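Local coordinates for protein 1,3-1,4-beta-glucanase (PDB 1AQ0) that probably hydrolyses 1,4-beta-linkages in mixed-linkage 1,3-1,4-beta-D-glucans, as a plant endo-glucanase of glycosyl hydrolase family 17, at residues T17-F22 with G44-N49; A38-V43 with I48-G53; S75-Y80 with G111-A116. One frame throughout, in Å; residues are numbered along the deposited sequence.

Contact 1 of 3, residues T17-F22 with G44-N49; sequences TVVSMF and GGTGIN
On the helical layer of the TIM barrel, Val19 and Phe22 of helix 15-25 meet Thr46 and Ile48 in the loop that leads into strand 49-54. The terminal methyl of Ile48 does most of the touching. CG1 lies anti to the carbonyl carbon (chi1 -62°) and the chain runs on extended, carrying CD1 across to the helix. There it abuts the first side-chain carbon of Phe22, with Ile48 CD1 3.6 Å from Phe22 CB, so the meeting is at the root of the side chain. Val19 stands one turn earlier. Its CG1 branch approaches two loop residues: Val19 CG1 is 3.9 Å from Thr46 CG2, and 4.2 Å from Ile48 CD1.

Thr46 divides its branches between two tasks. The methyl faces Val19, while OG1 donates to Val43 O and receives a weak, fairly straight bond from Ile48 N (Ile48 N to Thr46 OG1 3.4 Å, 164° at the hydrogen). Those bonds link Thr46 to both ends of the turn, in which Gly45 and Gly47 take positive phi. No hydrogen bond links the two segments.

Met30 of strand 29-32 touches Val19, Phe22 and Ile48 alike, and helix 37-43 contributes Ala42 against Val19 and Val43 against Ile48. Ile48 thus sits between helices 15-25 and 37-43, against Met30 of the strand that joins them.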
ATOM      1  N   THR A  17       6.433  35.458  -8.365  1.00 15.50           N
ATOM      2  CA  THR A  17       5.354  35.794  -7.444  1.00 14.98           C
ATOM      3  C   THR A  17       4.518  34.536  -7.194  1.00 15.05           C
ATOM      4  O   THR A  17       4.110  34.263  -6.062  1.00 15.78           O
ATOM      5  CB  THR A  17       4.467  36.899  -8.035  1.00 16.34           C
ATOM      6  OG1 THR A  17       5.274  38.054  -8.292  1.00 20.21           O
ATOM      7  CG2 THR A  17       3.331  37.261  -7.088  1.00 15.49           C
ATOM      8  N   VAL A  18       4.298  33.754  -8.246  1.00 12.17           N
ATOM      9  CA  VAL A  18       3.522  32.527  -8.132  1.00 10.70           C
ATOM     10  C   VAL A  18       4.235  31.569  -7.184  1.00 10.21           C
ATOM     11  O   VAL A  18       3.613  30.990  -6.293  1.00 12.40           O
ATOM     12  CB  VAL A  18       3.292  31.861  -9.509  1.00 10.43           C
ATOM     13  CG1 VAL A  18       2.476  30.577  -9.350  1.00  7.25           C
ATOM     14  CG2 VAL A  18       2.559  32.828 -10.441  1.00  8.91           C
ATOM     15  N   VAL A  19       5.549  31.448  -7.331  1.00 12.01           N
ATOM     16  CA  VAL A  19       6.322  30.577  -6.461  1.00 11.05           C
ATOM     17  C   VAL A  19       6.188  31.058  -5.009  1.00 14.26           C
ATOM     18  O   VAL A  19       6.061  30.243  -4.095  1.00 15.79           O
ATOM     19  CB  VAL A  19       7.791  30.477  -6.926  1.00  9.80           C
ATOM     20  CG1 VAL A  19       8.659  29.846  -5.854  1.00 11.92           C
ATOM     21  CG2 VAL A  19       7.863  29.631  -8.187  1.00  9.65           C
ATOM     22  N   SER A  20       6.130  32.372  -4.804  1.00 13.43           N
ATOM     23  CA  SER A  20       5.960  32.913  -3.457  1.00 16.70           C
ATOM     24  C   SER A  20       4.619  32.475  -2.887  1.00 14.76           C
ATOM     25  O   SER A  20       4.520  32.175  -1.698  1.00 14.10           O
ATOM     26  CB  SER A  20       6.028  34.445  -3.446  1.00 19.78           C
ATOM     27  OG  SER A  20       7.370  34.894  -3.497  1.00 32.33           O
ATOM     28  N   MET A  21       3.589  32.467  -3.730  1.00 12.67           N
ATOM     29  CA  MET A  21       2.254  32.050  -3.310  1.00 12.53           C
ATOM     30  C   MET A  21       2.241  30.570  -2.914  1.00 11.67           C
ATOM     31  O   MET A  21       1.517  30.174  -2.002  1.00 11.18           O
ATOM     32  CB  MET A  21       1.239  32.314  -4.416  1.00 12.53           C
ATOM     33  CG  MET A  21       0.954  33.785  -4.669  1.00 13.11           C
ATOM     34  SD  MET A  21      -0.076  34.022  -6.142  1.00 17.84           S
ATOM     35  CE  MET A  21      -1.668  33.598  -5.499  1.00  9.67           C
ATOM     36  N   PHE A  22       3.024  29.751  -3.609  1.00 13.01           N
ATOM     37  CA  PHE A  22       3.109  28.327  -3.281  1.00 13.32           C
ATOM     38  C   PHE A  22       3.677  28.183  -1.868  1.00 15.64           C
ATOM     39  O   PHE A  22       3.097  27.486  -1.024  1.00 13.43           O
ATOM     40  CB  PHE A  22       4.005  27.580  -4.279  1.00 10.01           C
ATOM     41  CG  PHE A  22       3.265  27.029  -5.467  1.00 11.10           C
ATOM     42  CD1 PHE A  22       2.696  27.876  -6.413  1.00  7.91           C
ATOM     43  CD2 PHE A  22       3.122  25.654  -5.631  1.00  8.45           C
ATOM     44  CE1 PHE A  22       1.995  27.361  -7.502  1.00  6.63           C
ATOM     45  CE2 PHE A  22       2.420  25.133  -6.714  1.00  7.87           C
ATOM     46  CZ  PHE A  22       1.857  25.984  -7.651  1.00  5.90           C
ATOM     47  N   GLY A  44      13.684  27.049  -8.414  1.00 15.60           N
ATOM     48  CA  GLY A  44      14.929  26.473  -7.933  1.00 13.97           C
ATOM     49  C   GLY A  44      15.289  26.898  -6.519  1.00 14.95           C
ATOM     50  O   GLY A  44      15.106  28.056  -6.145  1.00 15.21           O
ATOM     51  N   GLY A  45      15.769  25.950  -5.724  1.00 13.91           N
ATOM     52  CA  GLY A  45      16.168  26.242  -4.355  1.00 16.32           C
ATOM     53  C   GLY A  45      15.058  26.504  -3.351  1.00 16.14           C
ATOM     54  O   GLY A  45      15.331  26.939  -2.228  1.00 16.27           O
ATOM     55  N   THR A  46      13.816  26.198  -3.719  1.00 16.50           N
ATOM     56  CA  THR A  46      12.679  26.434  -2.831  1.00 14.56           C
ATOM     57  C   THR A  46      12.180  25.186  -2.115  1.00 15.62           C
ATOM     58  O   THR A  46      11.395  25.285  -1.172  1.00 18.22           O
ATOM     59  CB  THR A  46      11.476  27.018  -3.591  1.00 16.57           C
ATOM     60  OG1 THR A  46      11.057  26.087  -4.597  1.00 14.10           O
ATOM     61  CG2 THR A  46      11.824  28.365  -4.219  1.00 15.49           C
ATOM     62  N   GLY A  47      12.601  24.016  -2.579  1.00 13.78           N
ATOM     63  CA  GLY A  47      12.149  22.784  -1.957  1.00 15.28           C
ATOM     64  C   GLY A  47      10.834  22.272  -2.527  1.00 15.17           C
ATOM     65  O   GLY A  47      10.402  21.171  -2.190  1.00 15.47           O
ATOM     66  N   ILE A  48      10.186  23.070  -3.373  1.00 13.61           N
ATOM     67  CA  ILE A  48       8.923  22.667  -3.986  1.00  9.46           C
ATOM     68  C   ILE A  48       9.219  21.576  -5.008  1.00  9.73           C
ATOM     69  O   ILE A  48      10.114  21.725  -5.844  1.00 12.54           O
ATOM     70  CB  ILE A  48       8.216  23.868  -4.672  1.00  9.92           C
ATOM     71  CG1 ILE A  48       7.867  24.930  -3.628  1.00  9.07           C
ATOM     72  CG2 ILE A  48       6.942  23.409  -5.386  1.00  8.79           C
ATOM     73  CD1 ILE A  48       7.372  26.223  -4.206  1.00 13.44           C
ATOM     74  N   ASN A  49       8.511  20.456  -4.904  1.00  9.40           N
ATOM     75  CA  ASN A  49       8.703  19.350  -5.836  1.00 11.86           C
ATOM     76  C   ASN A  49       8.079  19.733  -7.170  1.00 10.99           C
ATOM     77  O   ASN A  49       6.986  20.298  -7.213  1.00 10.37           O
ATOM     78  CB  ASN A  49       8.070  18.064  -5.303  1.00 11.72           C
ATOM     79  CG  ASN A  49       8.684  17.621  -3.993  1.00 18.08           C
ATOM     80  OD1 ASN A  49       9.894  17.428  -3.892  1.00 17.83           O
ATOM     81  ND2 ASN A  49       7.853  17.487  -2.973  1.00 22.35           N
TER

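Contact 2 of 3, residues A38-V43 with I48-G53; sequences AALQAV and INVVVG
Val43 of segment 38-43 presents both methyls to Val50 on strand 49-54. The fork straddles one branch of the strand residue: Val50 CG2 lies 3.8 Å from Val43 CG2, and 3.9 Å from Val43 CG1. The first of these methyls, set anti to its own backbone N, also reaches back to the loop, where Val43 CG2 is 3.9 Å from Ile48 CB, the branch point of that side chain. Val43 CG2 therefore packs against Ile48 and Val50 together. One turn earlier Leu40 adds a looser touch; its base does not point at the strand, but the extended chain brings Leu40 CD2 to 4.4 Å from Val50 CG1, the other branch of that valine.

A water bridges the backbones beside the valines, donating to both carbonyls, with Val43 O and Ile48 O each 2.9 Å from its oxygen. The water is thus a second donor to Val43 O, beside the threonine hydroxyl of Thr46.

Further out, the backbone of Val50 is bonded to Ser84 and Arg86 of the next strand, which fixes its place in the parallel sheet. Leu40 is flanked by Leu32, Pro35, Tyr80 and Phe85. Strand 29-32, helix 37-43 and strand 49-54 form a beta-alpha-beta unit. Across the segments the side chains meet purely through hydrocarbon, so shape governs the fit of helix on strand, while the polar linkage is left to the water between backbone carbonyls.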
ATOM      1  N   ALA A  38      10.905  30.720 -17.089  1.00  8.68           N
ATOM      2  CA  ALA A  38      10.702  31.657 -15.992  1.00  8.96           C
ATOM      3  C   ALA A  38      10.342  30.895 -14.712  1.00 11.25           C
ATOM      4  O   ALA A  38      10.870  31.174 -13.630  1.00  8.48           O
ATOM      5  CB  ALA A  38       9.601  32.637 -16.354  1.00 10.71           C
ATOM      6  N   ALA A  39       9.457  29.912 -14.849  1.00 10.52           N
ATOM      7  CA  ALA A  39       9.026  29.103 -13.718  1.00 10.95           C
ATOM      8  C   ALA A  39      10.154  28.241 -13.161  1.00 10.32           C
ATOM      9  O   ALA A  39      10.354  28.193 -11.947  1.00 12.34           O
ATOM     10  CB  ALA A  39       7.841  28.233 -14.106  1.00  9.61           C
ATOM     11  N   LEU A  40      10.899  27.574 -14.038  1.00 10.87           N
ATOM     12  CA  LEU A  40      11.997  26.715 -13.595  1.00  9.83           C
ATOM     13  C   LEU A  40      13.104  27.514 -12.913  1.00 13.07           C
ATOM     14  O   LEU A  40      13.712  27.045 -11.955  1.00 12.29           O
ATOM     15  CB  LEU A  40      12.538  25.876 -14.756  1.00  8.02           C
ATOM     16  CG  LEU A  40      11.567  24.799 -15.246  1.00 10.69           C
ATOM     17  CD1 LEU A  40      12.131  24.089 -16.447  1.00 12.21           C
ATOM     18  CD2 LEU A  40      11.296  23.804 -14.130  1.00 11.43           C
ATOM     19  N   GLN A  41      13.319  28.745 -13.365  1.00 14.20           N
ATOM     20  CA  GLN A  41      14.335  29.609 -12.769  1.00 16.81           C
ATOM     21  C   GLN A  41      13.880  30.042 -11.370  1.00 15.61           C
ATOM     22  O   GLN A  41      14.656  29.998 -10.417  1.00 17.89           O
ATOM     23  CB  GLN A  41      14.601  30.829 -13.672  1.00 19.39           C
ATOM     24  CG  GLN A  41      15.404  30.484 -14.949  1.00 31.31           C
ATOM     25  CD  GLN A  41      15.276  31.516 -16.076  1.00 35.55           C
ATOM     26  OE1 GLN A  41      15.273  32.725 -15.838  1.00 38.79           O
ATOM     27  NE2 GLN A  41      15.181  31.030 -17.311  1.00 35.82           N
ATOM     28  N   ALA A  42      12.597  30.367 -11.243  1.00 14.71           N
ATOM     29  CA  ALA A  42      12.015  30.816  -9.979  1.00 14.30           C
ATOM     30  C   ALA A  42      11.784  29.740  -8.908  1.00 13.85           C
ATOM     31  O   ALA A  42      11.823  30.036  -7.715  1.00 15.24           O
ATOM     32  CB  ALA A  42      10.718  31.557 -10.249  1.00 11.93           C
ATOM     33  N   VAL A  43      11.530  28.504  -9.324  1.00 13.76           N
ATOM     34  CA  VAL A  43      11.266  27.427  -8.374  1.00 13.23           C
ATOM     35  C   VAL A  43      12.533  26.778  -7.804  1.00 14.49           C
ATOM     36  O   VAL A  43      12.469  26.043  -6.823  1.00 12.60           O
ATOM     37  CB  VAL A  43      10.319  26.347  -8.998  1.00 12.58           C
ATOM     38  CG1 VAL A  43      11.061  25.481 -10.009  1.00 10.10           C
ATOM     39  CG2 VAL A  43       9.668  25.503  -7.912  1.00 11.33           C
ATOM     40  N   ILE A  48      10.186  23.070  -3.373  1.00 13.61           N
ATOM     41  CA  ILE A  48       8.923  22.667  -3.986  1.00  9.46           C
ATOM     42  C   ILE A  48       9.219  21.576  -5.008  1.00  9.73           C
ATOM     43  O   ILE A  48      10.114  21.725  -5.844  1.00 12.54           O
ATOM     44  CB  ILE A  48       8.216  23.868  -4.672  1.00  9.92           C
ATOM     45  CG1 ILE A  48       7.867  24.930  -3.628  1.00  9.07           C
ATOM     46  CG2 ILE A  48       6.942  23.409  -5.386  1.00  8.79           C
ATOM     47  CD1 ILE A  48       7.372  26.223  -4.206  1.00 13.44           C
ATOM     48  N   ASN A  49       8.511  20.456  -4.904  1.00  9.40           N
ATOM     49  CA  ASN A  49       8.703  19.350  -5.836  1.00 11.86           C
ATOM     50  C   ASN A  49       8.079  19.733  -7.170  1.00 10.99           C
ATOM     51  O   ASN A  49       6.986  20.298  -7.213  1.00 10.37           O
ATOM     52  CB  ASN A  49       8.070  18.064  -5.303  1.00 11.72           C
ATOM     53  CG  ASN A  49       8.684  17.621  -3.993  1.00 18.08           C
ATOM     54  OD1 ASN A  49       9.894  17.428  -3.892  1.00 17.83           O
ATOM     55  ND2 ASN A  49       7.853  17.487  -2.973  1.00 22.35           N
ATOM     56  N   VAL A  50       8.757  19.395  -8.258  1.00 10.67           N
ATOM     57  CA  VAL A  50       8.274  19.758  -9.583  1.00  9.09           C
ATOM     58  C   VAL A  50       8.035  18.591 -10.517  1.00  7.18           C
ATOM     59  O   VAL A  50       8.862  17.687 -10.629  1.00  6.86           O
ATOM     60  CB  VAL A  50       9.269  20.741 -10.294  1.00  9.28           C
ATOM     61  CG1 VAL A  50       8.798  21.052 -11.724  1.00  9.95           C
ATOM     62  CG2 VAL A  50       9.407  22.035  -9.503  1.00  7.55           C
ATOM     63  N   VAL A  51       6.868  18.599 -11.149  1.00  6.54           N
ATOM     64  CA  VAL A  51       6.520  17.613 -12.162  1.00  7.45           C
ATOM     65  C   VAL A  51       6.598  18.456 -13.444  1.00  8.63           C
ATOM     66  O   VAL A  51       5.878  19.443 -13.579  1.00  8.26           O
ATOM     67  CB  VAL A  51       5.076  17.084 -11.997  1.00  6.20           C
ATOM     68  CG1 VAL A  51       4.687  16.223 -13.201  1.00  7.30           C
ATOM     69  CG2 VAL A  51       4.960  16.280 -10.723  1.00  5.64           C
ATOM     70  N   VAL A  52       7.525  18.133 -14.335  1.00  8.30           N
ATOM     71  CA  VAL A  52       7.663  18.897 -15.569  1.00  9.76           C
ATOM     72  C   VAL A  52       7.178  18.075 -16.753  1.00 10.60           C
ATOM     73  O   VAL A  52       7.488  16.889 -16.871  1.00 11.66           O
ATOM     74  CB  VAL A  52       9.126  19.381 -15.788  1.00 11.90           C
ATOM     75  CG1 VAL A  52      10.075  18.202 -15.898  1.00 11.88           C
ATOM     76  CG2 VAL A  52       9.210  20.263 -17.026  1.00 12.81           C
ATOM     77  N   GLY A  53       6.374  18.691 -17.607  1.00 10.15           N
ATOM     78  CA  GLY A  53       5.868  17.965 -18.747  1.00  7.55           C
ATOM     79  C   GLY A  53       6.577  18.252 -20.048  1.00  9.97           C
ATOM     80  O   GLY A  53       7.239  19.278 -20.204  1.00  8.57           O
TER
HETATM   81  O   HOH W   1      12.458  23.127  -6.664  1.00 14.61           O

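Contact 3 of 3, residues S75-Y80 with G111-A116; sequences SNIQAY and GALVAA
Gln78 and Ala116 meet because the glutamine chain runs out extended beyond CG (chi2 178°) and its amide is then turned across that line (chi3 -94°). The flat group so presents a face to the methyl of Ala116. Ala116 CB lies over that face, almost directly above the amide carbon, 3.7 Å from Gln78 CD, and about as far from both amide heteroatoms. Beside this pair a water spans the same two residues: it donates to the backbone carbonyl, 3.1 Å from Ala116 O, and accepts a weak bond at 3.3 Å from Gln78 NE2.

Deeper in, Ile77 and Leu113 make a light apolar touch, with Ile77 CG2 4.3 Å from Leu113 CD2. The base of Leu113 does not point at Ile77; its branched end comes nearer. Val88 of strand 84-92 lies against both residues, and Leu118 against both Ile77 and Gln78.

Segment 75-80, on helix 66-78 with a wider pi-type turn at 75-78, thus packs beside segment 111-116, on helix 102-115. Two consecutive helices lying side by side over the parallel strands, with the Ile77-Leu113 pair facing Val88 of the sheet and the Gln78-Ala116 pair further out, are the regular outer wall of a TIM barrel.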
ATOM      1  N   SER A  75      18.721  20.625 -21.882  1.00 12.52           N
ATOM      2  CA  SER A  75      18.218  21.996 -21.867  1.00 14.24           C
ATOM      3  C   SER A  75      17.128  22.276 -20.840  1.00 11.67           C
ATOM      4  O   SER A  75      17.019  23.392 -20.330  1.00 13.34           O
ATOM      5  CB  SER A  75      17.671  22.374 -23.254  1.00 15.86           C
ATOM      6  OG  SER A  75      18.638  22.172 -24.268  1.00 23.38           O
ATOM      7  N   ASN A  76      16.333  21.268 -20.514  1.00 11.74           N
ATOM      8  CA  ASN A  76      15.221  21.493 -19.602  1.00 12.61           C
ATOM      9  C   ASN A  76      15.298  20.880 -18.218  1.00 13.06           C
ATOM     10  O   ASN A  76      14.518  21.256 -17.340  1.00 13.16           O
ATOM     11  CB  ASN A  76      13.914  21.093 -20.289  1.00 12.53           C
ATOM     12  CG  ASN A  76      13.692  21.844 -21.593  1.00 14.17           C
ATOM     13  OD1 ASN A  76      13.607  23.070 -21.604  1.00 14.56           O
ATOM     14  ND2 ASN A  76      13.613  21.110 -22.698  1.00 12.47           N
ATOM     15  N   ILE A  77      16.218  19.938 -18.018  1.00 11.32           N
ATOM     16  CA  ILE A  77      16.379  19.291 -16.713  1.00 12.65           C
ATOM     17  C   ILE A  77      17.759  19.593 -16.117  1.00 12.45           C
ATOM     18  O   ILE A  77      17.867  20.216 -15.062  1.00 12.79           O
ATOM     19  CB  ILE A  77      16.194  17.749 -16.801  1.00 13.47           C
ATOM     20  CG1 ILE A  77      14.874  17.392 -17.495  1.00 15.09           C
ATOM     21  CG2 ILE A  77      16.230  17.132 -15.409  1.00 11.38           C
ATOM     22  CD1 ILE A  77      13.635  17.886 -16.788  1.00 15.58           C
ATOM     23  N   GLN A  78      18.814  19.193 -16.821  1.00 13.95           N
ATOM     24  CA  GLN A  78      20.177  19.415 -16.348  1.00 14.03           C
ATOM     25  C   GLN A  78      20.513  20.887 -16.169  1.00 15.79           C
ATOM     26  O   GLN A  78      21.345  21.240 -15.336  1.00 17.35           O
ATOM     27  CB  GLN A  78      21.185  18.781 -17.297  1.00 15.49           C
ATOM     28  CG  GLN A  78      21.141  17.277 -17.324  1.00 19.88           C
ATOM     29  CD  GLN A  78      22.131  16.702 -18.307  1.00 25.60           C
ATOM     30  OE1 GLN A  78      21.794  16.426 -19.459  1.00 25.22           O
ATOM     31  NE2 GLN A  78      23.370  16.533 -17.862  1.00 26.62           N
ATOM     32  N   ALA A  79      19.852  21.744 -16.939  1.00 15.98           N
ATOM     33  CA  ALA A  79      20.086  23.180 -16.867  1.00 16.41           C
ATOM     34  C   ALA A  79      19.580  23.814 -15.573  1.00 17.05           C
ATOM     35  O   ALA A  79      19.860  24.983 -15.300  1.00 16.95           O
ATOM     36  CB  ALA A  79      19.451  23.873 -18.066  1.00 17.80           C
ATOM     37  N   TYR A  80      18.829  23.056 -14.778  1.00 16.34           N
ATOM     38  CA  TYR A  80      18.291  23.581 -13.521  1.00 15.48           C
ATOM     39  C   TYR A  80      18.616  22.654 -12.353  1.00 15.68           C
ATOM     40  O   TYR A  80      17.731  21.993 -11.810  1.00 12.98           O
ATOM     41  CB  TYR A  80      16.771  23.775 -13.632  1.00 15.76           C
ATOM     42  CG  TYR A  80      16.355  24.623 -14.809  1.00 16.98           C
ATOM     43  CD1 TYR A  80      16.407  26.015 -14.747  1.00 17.02           C
ATOM     44  CD2 TYR A  80      15.940  24.030 -16.001  1.00 16.58           C
ATOM     45  CE1 TYR A  80      16.056  26.796 -15.848  1.00 18.44           C
ATOM     46  CE2 TYR A  80      15.589  24.800 -17.103  1.00 15.69           C
ATOM     47  CZ  TYR A  80      15.645  26.180 -17.022  1.00 16.82           C
ATOM     48  OH  TYR A  80      15.267  26.942 -18.107  1.00 21.67           O
ATOM     49  N   GLY A 111      16.155   6.944 -20.888  1.00 16.65           N
ATOM     50  CA  GLY A 111      17.548   6.638 -21.160  1.00 16.36           C
ATOM     51  C   GLY A 111      18.451   7.839 -20.958  1.00 17.00           C
ATOM     52  O   GLY A 111      19.542   7.718 -20.401  1.00 19.36           O
ATOM     53  N   ALA A 112      17.989   9.005 -21.393  1.00 17.08           N
ATOM     54  CA  ALA A 112      18.754  10.239 -21.258  1.00 16.13           C
ATOM     55  C   ALA A 112      18.927  10.626 -19.793  1.00 17.06           C
ATOM     56  O   ALA A 112      19.999  11.085 -19.391  1.00 16.72           O
ATOM     57  CB  ALA A 112      18.077  11.365 -22.035  1.00 15.23           C
ATOM     58  N   LEU A 113      17.877  10.450 -18.996  1.00 17.22           N
ATOM     59  CA  LEU A 113      17.939  10.779 -17.571  1.00 16.48           C
ATOM     60  C   LEU A 113      18.972   9.916 -16.845  1.00 16.03           C
ATOM     61  O   LEU A 113      19.776  10.426 -16.061  1.00 17.22           O
ATOM     62  CB  LEU A 113      16.561  10.631 -16.925  1.00 13.12           C
ATOM     63  CG  LEU A 113      15.584  11.757 -17.266  1.00 13.48           C
ATOM     64  CD1 LEU A 113      14.185  11.389 -16.810  1.00 13.05           C
ATOM     65  CD2 LEU A 113      16.053  13.048 -16.615  1.00  9.05           C
ATOM     66  N   VAL A 114      18.970   8.618 -17.129  1.00 17.60           N
ATOM     67  CA  VAL A 114      19.918   7.691 -16.513  1.00 19.13           C
ATOM     68  C   VAL A 114      21.370   8.078 -16.828  1.00 20.25           C
ATOM     69  O   VAL A 114      22.176   8.291 -15.920  1.00 19.51           O
ATOM     70  CB  VAL A 114      19.641   6.246 -16.976  1.00 18.24           C
ATOM     71  CG1 VAL A 114      20.754   5.310 -16.521  1.00 17.46           C
ATOM     72  CG2 VAL A 114      18.308   5.783 -16.424  1.00 19.68           C
ATOM     73  N   ALA A 115      21.668   8.251 -18.112  1.00 21.56           N
ATOM     74  CA  ALA A 115      23.010   8.613 -18.561  1.00 21.14           C
ATOM     75  C   ALA A 115      23.549   9.891 -17.923  1.00 20.78           C
ATOM     76  O   ALA A 115      24.764  10.048 -17.763  1.00 20.78           O
ATOM     77  CB  ALA A 115      23.030   8.740 -20.079  1.00 22.62           C
ATOM     78  N   ALA A 116      22.647  10.799 -17.557  1.00 20.14           N
ATOM     79  CA  ALA A 116      23.029  12.074 -16.950  1.00 18.36           C
ATOM     80  C   ALA A 116      23.190  11.996 -15.435  1.00 18.48           C
ATOM     81  O   ALA A 116      23.588  12.973 -14.802  1.00 20.22           O
ATOM     82  CB  ALA A 116      22.009  13.148 -17.310  1.00 16.85           C
TER
HETATM   83  O   HOH W   2      22.919  16.039 -14.613  1.00 57.91           O

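Overall arrangement
Contacts 1 and 2 interleave along the chain and end on the same stretch; contact 3 comes after both, further around the outside of the barrel. Contacts 1 and 2 share Ile48 and Asn49, have centres about 8 Å apart, and join helix 15-25, helix 37-43 and strand 49-54; Val19 CG1 packs 3.7 Å from Ala42 O between them. Contact 3 lies about 14 Å from contact 2, centre to centre, yet touches it: Leu40 CD1 is 3.6 Å from Tyr80 CE2, and Val52 CG1 3.7 Å from Ile77 CD1. Contacts 1 and 3, about 21 Å between centres, do not touch. Helix 37-43 and strand 49-54 thus connect the three contacts, from helix 15-25 to segment 75-80.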